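Local coordinates for putative glycosidase ph117-related (Bacteroides thetaiotaomicron, PDB 5A7V), which probably acts on beta-mannosidic linkages as a GH130-family mannoside phosphorylase or mannosidase, holding mannose in its central pocket, at residues T271-Y279 / T346-Y354. Residues are numbered along the deposited sequence; the frame is centred on the assembly and turned at random.
Sequences TECGPPAIY and TVFIEGMVY. With MAN (alpha-D-mannopyranose), chain E.
E272 and F348 meet beside the bound mannose, the carboxylate and ring planes turned 80° apart. E272 OE1 lies at the rim of the ring, 3.4 Å from F348 CE1. The glutamate chain is extended, with CG anti to the backbone N (chi1 177°), and its carboxylate reaches the sugar through both oxygens: O2 of the mannose donates to E272 OE2 at 2.6 Å, and its O1 is hydrogen-bonded to E272 OE1 at 2.7 Å. One face of the F348 ring turns to the sugar, F348 CZ lying 3.7 Å from its C2. Beyond the pocket P275 meets the second strand at three points: its CG touches the side chain of M352 at SD (3.6 Å), its CD meets the end of the I349 side chain, and its CA makes a CA-H...O contact with the backbone E350 O (3.4 Å). M352 is bent at its last torsion, which brings its methyl CE to I278 CD1. These are the innermost strands of two neighbouring blades in the five-bladed beta-propeller of GH130 enzymes. They run in nearly the same direction, 13° apart, yet exchange no hydrogen bonds; buried side-chain packing and the close pass of G274 CA by I349 O join them near the centre of the chain. Strand 270-280 breaks at G274-P276, and strand 347-355 carries a classic beta bulge, E350 and G351 both facing Y362. Around the sugar, D146, E231, Y306, D367 and N78 supply further hydrogen bonds, while S204 OG bonds to E272 OE2, giving that oxygen a second partner. At the break, R148, from strand 143-151 of another blade, bonds to the carbonyl oxygens of C273 and G274, and the carbonyl oxygens of G274 and P275 share the single hydroxyl proton of S206.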
loop_
_atom_site.group_PDB
_atom_site.type_symbol
_atom_site.label_atom_id
_atom_site.label_comp_id
_atom_site.label_asym_id
_atom_site.label_seq_id
_atom_site.Cartn_x
_atom_site.Cartn_y
_atom_site.Cartn_z
ATOM N N THR A 271 5.948 2.612 -10.992
ATOM C CA THR A 271 6.700 2.477 -9.716
ATOM C C THR A 271 5.813 3.109 -8.633
ATOM O O THR A 271 5.868 4.334 -8.417
ATOM C CB THR A 271 8.097 3.191 -9.751
ATOM O OG1 THR A 271 7.908 4.541 -10.191
ATOM C CG2 THR A 271 9.062 2.504 -10.716
ATOM N N GLU A 272 4.996 2.301 -8.002
ATOM C CA GLU A 272 3.883 2.803 -7.197
ATOM C C GLU A 272 4.143 2.488 -5.734
ATOM O O GLU A 272 4.364 1.365 -5.315
ATOM C CB GLU A 272 2.581 2.132 -7.629
ATOM C CG GLU A 272 1.375 2.564 -6.771
ATOM C CD GLU A 272 0.032 2.247 -7.359
ATOM O OE1 GLU A 272 -0.021 1.372 -8.297
ATOM O OE2 GLU A 272 -0.964 2.879 -6.956
ATOM N N CYS A 273 4.154 3.549 -4.922
ATOM C CA CYS A 273 4.495 3.433 -3.480
ATOM C C CYS A 273 3.666 2.373 -2.792
ATOM O O CYS A 273 2.489 2.241 -3.062
ATOM C CB CYS A 273 4.381 4.809 -2.813
ATOM S SG CYS A 273 5.595 6.007 -3.436
ATOM N N GLY A 274 4.286 1.626 -1.869
ATOM C CA GLY A 274 3.616 0.565 -1.139
ATOM C C GLY A 274 3.289 0.958 0.327
ATOM O O GLY A 274 2.634 2.003 0.533
ATOM N N PRO A 275 3.750 0.184 1.292
ATOM C CA PRO A 275 3.482 0.541 2.692
ATOM C C PRO A 275 4.288 1.783 3.112
ATOM O O PRO A 275 5.089 2.311 2.353
ATOM C CB PRO A 275 3.962 -0.681 3.462
ATOM C CG PRO A 275 4.979 -1.321 2.581
ATOM C CD PRO A 275 4.591 -1.037 1.178
ATOM N N PRO A 276 4.103 2.264 4.363
ATOM C CA PRO A 276 4.951 3.362 4.895
ATOM C C PRO A 276 6.464 3.063 4.742
ATOM O O PRO A 276 6.890 1.895 4.848
ATOM C CB PRO A 276 4.494 3.426 6.352
ATOM C CG PRO A 276 3.060 2.987 6.304
ATOM C CD PRO A 276 3.037 1.876 5.290
ATOM N N ALA A 277 7.232 4.105 4.429
ATOM C CA ALA A 277 8.673 3.968 4.283
ATOM C C ALA A 277 9.344 3.801 5.645
ATOM O O ALA A 277 8.792 4.254 6.662
ATOM C CB ALA A 277 9.228 5.119 3.550
ATOM N N ILE A 278 10.521 3.173 5.711
ATOM C CA ILE A 278 11.179 2.809 6.952
ATOM C C ILE A 278 12.607 3.312 7.002
ATOM O O ILE A 278 13.434 2.975 6.155
ATOM C CB ILE A 278 11.166 1.288 7.205
ATOM C CG1 ILE A 278 9.752 0.730 7.111
ATOM C CG2 ILE A 278 11.800 0.959 8.551
ATOM C CD1 ILE A 278 9.692 -0.792 7.010
ATOM N N TYR A 279 12.905 4.104 8.043
ATOM C CA TYR A 279 14.229 4.630 8.298
ATOM C C TYR A 279 15.090 3.536 8.972
ATOM O O TYR A 279 14.700 3.034 10.015
ATOM C CB TYR A 279 14.089 5.846 9.213
ATOM C CG TYR A 279 15.363 6.630 9.458
ATOM C CD1 TYR A 279 16.255 6.246 10.456
ATOM C CD2 TYR A 279 15.672 7.733 8.687
ATOM C CE1 TYR A 279 17.419 6.978 10.689
ATOM C CE2 TYR A 279 16.822 8.490 8.918
ATOM C CZ TYR A 279 17.695 8.098 9.902
ATOM O OH TYR A 279 18.841 8.826 10.132
ATOM N N THR A 346 -1.525 -9.568 -9.152
ATOM C CA THR A 346 -0.783 -8.626 -8.277
ATOM C C THR A 346 -0.404 -9.322 -7.002
ATOM O O THR A 346 -1.178 -10.171 -6.502
ATOM C CB THR A 346 -1.591 -7.353 -7.866
ATOM O OG1 THR A 346 -2.517 -7.734 -6.839
ATOM C CG2 THR A 346 -2.296 -6.658 -8.999
ATOM N N VAL A 347 0.701 -8.852 -6.402
ATOM C CA VAL A 347 0.898 -8.882 -4.949
ATOM C C VAL A 347 1.112 -7.421 -4.554
ATOM O O VAL A 347 2.242 -6.906 -4.571
ATOM C CB VAL A 347 2.022 -9.823 -4.477
ATOM C CG1 VAL A 347 1.577 -11.272 -4.634
ATOM C CG2 VAL A 347 3.345 -9.600 -5.209
ATOM N N PHE A 348 0.014 -6.719 -4.278
ATOM C CA PHE A 348 0.055 -5.257 -4.131
ATOM C C PHE A 348 0.330 -4.917 -2.658
ATOM O O PHE A 348 -0.563 -4.982 -1.820
ATOM C CB PHE A 348 -1.246 -4.633 -4.615
ATOM C CG PHE A 348 -1.166 -3.154 -4.810
ATOM C CD1 PHE A 348 -0.596 -2.600 -5.962
ATOM C CD2 PHE A 348 -1.592 -2.281 -3.782
ATOM C CE1 PHE A 348 -0.467 -1.243 -6.114
ATOM C CE2 PHE A 348 -1.478 -0.928 -3.959
ATOM C CZ PHE A 348 -0.933 -0.391 -5.093
ATOM N N ILE A 349 1.603 -4.653 -2.356
ATOM C CA ILE A 349 2.034 -4.501 -0.985
ATOM C C ILE A 349 1.651 -3.148 -0.432
ATOM O O ILE A 349 1.812 -2.124 -1.086
ATOM C CB ILE A 349 3.526 -4.831 -0.837
ATOM C CG1 ILE A 349 4.440 -3.894 -1.630
ATOM C CG2 ILE A 349 3.803 -6.295 -1.157
ATOM C CD1 ILE A 349 5.867 -3.837 -1.121
ATOM N N GLU A 350 1.137 -3.176 0.811
ATOM C CA GLU A 350 0.468 -1.983 1.299
ATOM C C GLU A 350 0.466 -1.832 2.821
ATOM O O GLU A 350 0.323 -0.672 3.282
ATOM C CB GLU A 350 -0.943 -1.964 0.756
ATOM C CG GLU A 350 -1.692 -0.662 0.910
ATOM C CD GLU A 350 -2.977 -0.634 0.112
ATOM O OE1 GLU A 350 -3.042 -1.187 -1.007
ATOM O OE2 GLU A 350 -3.992 0.002 0.534
ATOM N N GLY A 351 0.587 -2.908 3.582
ATOM C CA GLY A 351 0.634 -2.813 5.038
ATOM C C GLY A 351 1.808 -3.583 5.608
ATOM O O GLY A 351 2.169 -4.647 5.061
ATOM N N MET A 352 2.402 -3.080 6.696
ATOM C CA MET A 352 3.455 -3.803 7.369
ATOM C C MET A 352 3.327 -3.543 8.862
ATOM O O MET A 352 3.106 -2.376 9.260
ATOM C CB MET A 352 4.855 -3.348 6.956
ATOM C CG MET A 352 5.269 -3.733 5.604
ATOM S SD MET A 352 6.895 -3.054 5.153
ATOM C CE MET A 352 8.108 -4.027 6.044
ATOM N N VAL A 353 3.527 -4.570 9.655
ATOM C CA VAL A 353 3.515 -4.389 11.131
ATOM C C VAL A 353 4.745 -5.086 11.692
ATOM O O VAL A 353 5.005 -6.241 11.375
ATOM C CB VAL A 353 2.235 -4.930 11.817
ATOM C CG1 VAL A 353 2.147 -4.399 13.253
ATOM C CG2 VAL A 353 0.978 -4.551 11.066
ATOM N N TYR A 354 5.486 -4.383 12.555
ATOM C CA TYR A 354 6.570 -4.969 13.332
ATOM C C TYR A 354 5.920 -5.475 14.608
ATOM O O TYR A 354 5.433 -4.658 15.417
ATOM C CB TYR A 354 7.679 -3.939 13.607
ATOM C CG TYR A 354 8.876 -4.549 14.287
ATOM C CD1 TYR A 354 9.597 -5.580 13.694
ATOM C CD2 TYR A 354 9.319 -4.091 15.526
ATOM C CE1 TYR A 354 10.699 -6.147 14.311
ATOM C CE2 TYR A 354 10.416 -4.652 16.166
ATOM C CZ TYR A 354 11.109 -5.689 15.568
ATOM O OH TYR A 354 12.166 -6.232 16.224
HETATM C C1 MAN E . -3.448 0.711 -9.325
HETATM C C2 MAN E . -3.307 0.511 -7.801
HETATM C C3 MAN E . -4.375 -0.368 -7.122
HETATM C C4 MAN E . -4.680 -1.623 -7.960
HETATM C C5 MAN E . -3.874 -1.679 -9.271
HETATM C C6 MAN E . -4.306 -2.850 -10.182
HETATM O O1 MAN E . -2.116 1.053 -9.996
HETATM O O2 MAN E . -3.348 1.831 -7.239
HETATM O O3 MAN E . -5.602 0.309 -6.933
HETATM O O4 MAN E . -4.431 -2.729 -7.116
HETATM O O5 MAN E . -4.103 -0.409 -9.960
HETATM O O6 MAN E . -5.672 -2.668 -10.577
#